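Long-range contact in XC6422 protein (Xanthomonas campestris, PDB 2FUK), which is probably a hydrolase, a small serine enzyme of the alpha/beta-hydrolase fold that lacks a lid and whose substrate is not established: residues D32-A40 / V212-P220. Numbering follows the deposited sequence.
Sequences DVAVQPVTA and VRRWLPATP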
# COMPACT_ATOMS: atom_id res chain seq x y z
N ASP A 32 4.67 11.00 4.55
CA ASP A 32 5.82 10.35 5.18
C ASP A 32 6.72 9.57 4.23
O ASP A 32 7.35 8.59 4.62
CB ASP A 32 5.36 9.44 6.31
CG ASP A 32 4.58 10.18 7.38
OD1 ASP A 32 5.17 11.06 8.05
OD2 ASP A 32 3.38 9.90 7.54
N VAL A 33 6.76 10.01 2.98
CA VAL A 33 7.59 9.41 1.94
C VAL A 33 8.31 10.55 1.22
O VAL A 33 7.73 11.62 1.01
CB VAL A 33 6.74 8.61 0.92
CG1 VAL A 33 7.58 8.17 -0.26
CG2 VAL A 33 6.13 7.40 1.61
N ALA A 34 9.57 10.33 0.87
CA ALA A 34 10.35 11.34 0.17
C ALA A 34 9.64 11.75 -1.12
O ALA A 34 9.36 10.91 -1.98
CB ALA A 34 11.74 10.80 -0.15
N VAL A 35 9.35 13.04 -1.24
CA VAL A 35 8.66 13.56 -2.42
C VAL A 35 9.58 13.54 -3.64
O VAL A 35 10.78 13.79 -3.54
CB VAL A 35 8.19 15.00 -2.18
CG1 VAL A 35 9.39 15.92 -2.05
CG2 VAL A 35 7.26 15.44 -3.31
N GLN A 36 9.00 13.24 -4.79
CA GLN A 36 9.75 13.19 -6.04
C GLN A 36 9.31 14.34 -6.93
O GLN A 36 8.14 14.71 -6.94
CB GLN A 36 9.47 11.87 -6.76
CG GLN A 36 9.84 10.64 -5.97
CD GLN A 36 11.31 10.32 -6.03
OE1 GLN A 36 11.84 9.58 -5.19
NE2 GLN A 36 11.99 10.86 -7.03
N PRO A 37 10.25 14.91 -7.69
CA PRO A 37 9.97 16.03 -8.60
C PRO A 37 9.39 15.43 -9.88
O PRO A 37 9.87 15.70 -10.98
CB PRO A 37 11.34 16.65 -8.81
CG PRO A 37 12.24 15.45 -8.80
CD PRO A 37 11.69 14.60 -7.67
N VAL A 38 8.35 14.62 -9.71
CA VAL A 38 7.71 13.93 -10.82
C VAL A 38 6.20 13.93 -10.69
O VAL A 38 5.66 13.81 -9.59
CB VAL A 38 8.16 12.44 -10.86
CG1 VAL A 38 7.46 11.71 -12.01
CG2 VAL A 38 9.68 12.34 -10.99
N THR A 39 5.52 14.07 -11.83
CA THR A 39 4.06 14.00 -11.88
C THR A 39 3.80 12.96 -12.95
O THR A 39 4.40 13.01 -14.03
CB THR A 39 3.41 15.34 -12.30
OG1 THR A 39 3.61 16.33 -11.28
CG2 THR A 39 1.90 15.16 -12.49
N ALA A 40 2.93 12.00 -12.65
CA ALA A 40 2.60 10.95 -13.59
C ALA A 40 1.13 11.01 -13.98
O ALA A 40 0.29 11.39 -13.16
CB ALA A 40 2.91 9.59 -12.98
N VAL A 212 10.15 0.46 -11.42
CA VAL A 212 10.53 1.86 -11.62
C VAL A 212 11.47 2.42 -10.55
O VAL A 212 11.98 3.53 -10.69
CB VAL A 212 9.28 2.79 -11.70
CG1 VAL A 212 8.35 2.32 -12.80
CG2 VAL A 212 8.56 2.84 -10.35
N ARG A 213 11.69 1.66 -9.48
CA ARG A 213 12.55 2.09 -8.37
C ARG A 213 13.82 2.85 -8.76
O ARG A 213 14.08 3.95 -8.26
CB ARG A 213 12.96 0.87 -7.54
CG ARG A 213 14.01 1.17 -6.49
CD ARG A 213 13.41 1.96 -5.36
NE ARG A 213 12.41 1.18 -4.64
CZ ARG A 213 11.52 1.70 -3.79
NH1 ARG A 213 10.65 0.91 -3.18
NH2 ARG A 213 11.49 3.01 -3.58
N ARG A 214 14.62 2.25 -9.63
CA ARG A 214 15.87 2.85 -10.04
C ARG A 214 15.75 4.05 -10.98
O ARG A 214 16.75 4.69 -11.30
CB ARG A 214 16.78 1.79 -10.67
CG ARG A 214 17.41 0.87 -9.62
CD ARG A 214 18.04 -0.36 -10.24
NE ARG A 214 18.68 -1.22 -9.25
CZ ARG A 214 19.84 -0.95 -8.66
NH1 ARG A 214 20.34 -1.80 -7.76
NH2 ARG A 214 20.50 0.15 -8.96
N TRP A 215 14.53 4.36 -11.41
CA TRP A 215 14.35 5.52 -12.28
C TRP A 215 13.87 6.73 -11.50
O TRP A 215 13.65 7.80 -12.06
CB TRP A 215 13.37 5.21 -13.42
CG TRP A 215 13.79 4.05 -14.28
CD1 TRP A 215 15.06 3.62 -14.51
CD2 TRP A 215 12.92 3.18 -15.02
NE1 TRP A 215 15.05 2.52 -15.35
CE2 TRP A 215 13.75 2.24 -15.68
CE3 TRP A 215 11.53 3.11 -15.20
CZ2 TRP A 215 13.22 1.23 -16.50
CZ3 TRP A 215 11.02 2.10 -16.01
CH2 TRP A 215 11.86 1.18 -16.65
N LEU A 216 13.69 6.57 -10.19
CA LEU A 216 13.26 7.69 -9.37
C LEU A 216 14.38 8.72 -9.36
O LEU A 216 15.52 8.40 -9.02
CB LEU A 216 12.95 7.22 -7.95
CG LEU A 216 11.76 6.26 -7.85
CD1 LEU A 216 11.61 5.76 -6.42
CD2 LEU A 216 10.50 6.98 -8.30
N PRO A 217 14.08 9.96 -9.75
CA PRO A 217 15.13 10.99 -9.76
C PRO A 217 15.70 11.33 -8.38
O PRO A 217 16.86 11.72 -8.27
CB PRO A 217 14.45 12.18 -10.46
CG PRO A 217 13.00 11.97 -10.18
CD PRO A 217 12.82 10.48 -10.31
N ALA A 218 14.89 11.19 -7.34
CA ALA A 218 15.34 11.48 -5.98
C ALA A 218 15.45 10.20 -5.14
O ALA A 218 14.73 9.24 -5.36
CB ALA A 218 14.38 12.46 -5.31
N THR A 219 16.36 10.22 -4.17
CA THR A 219 16.60 9.07 -3.31
C THR A 219 15.52 8.91 -2.25
O THR A 219 15.34 9.78 -1.40
CB THR A 219 17.96 9.19 -2.62
OG1 THR A 219 18.99 9.37 -3.60
CG2 THR A 219 18.25 7.95 -1.78
N PRO A 220 14.79 7.78 -2.26
CA PRO A 220 13.74 7.58 -1.26
C PRO A 220 14.29 7.61 0.17
O PRO A 220 15.47 7.20 0.35
CB PRO A 220 13.15 6.23 -1.63
CG PRO A 220 14.30 5.52 -2.29
CD PRO A 220 14.90 6.60 -3.14
OXT PRO A 220 13.53 8.02 1.07
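Q36 reaches into the bend of the C-terminal tail, where L216, P217 and A218 pass around its side chain. CG sits beside the backbone N (chi1 -59°) and the chain bends at chi2 (-81°), which lays the flat amide alongside the backbone of A218. The amide is probably turned over in the model: OE1 is placed 2.9 Å from A218 O and NE2 2.9 Å from A218 N, and with the group flipped both approaches may be hydrogen bonds, which would tie this buried side chain to the N and O of one residue. L216 adds an apolar flank, its CD2 4.1 Å from Q36 CD. Packing is tightest beside the Q36 amide, where the P217 ring crosses V38 at a slant and its CG presses to 3.4 Å from V38 CG2, closer than usual for two carbons. P37, centre of an inverse gamma turn closed by the hydrogen bond from V38 N to Q36 O, slides its ring past that of P217, CG to CG 3.8 Å. In the alpha/beta-hydrolase fold this joins the lead-in to strand 38-43, inside the mixed sheet, with the extended tail that follows the last helix, 201-212; V38 and L216 both also lean on W114 of the adjacent strand 112-118. Toward the chain end the contact thins out. V35 and T219 start their side chains away from the opposite segment, and A34 meets the tail with its methyl, CB 3.5 Å from OXT of the exposed terminal P220. Beyond it, D32 forms a salt bridge with K56 of the second subunit.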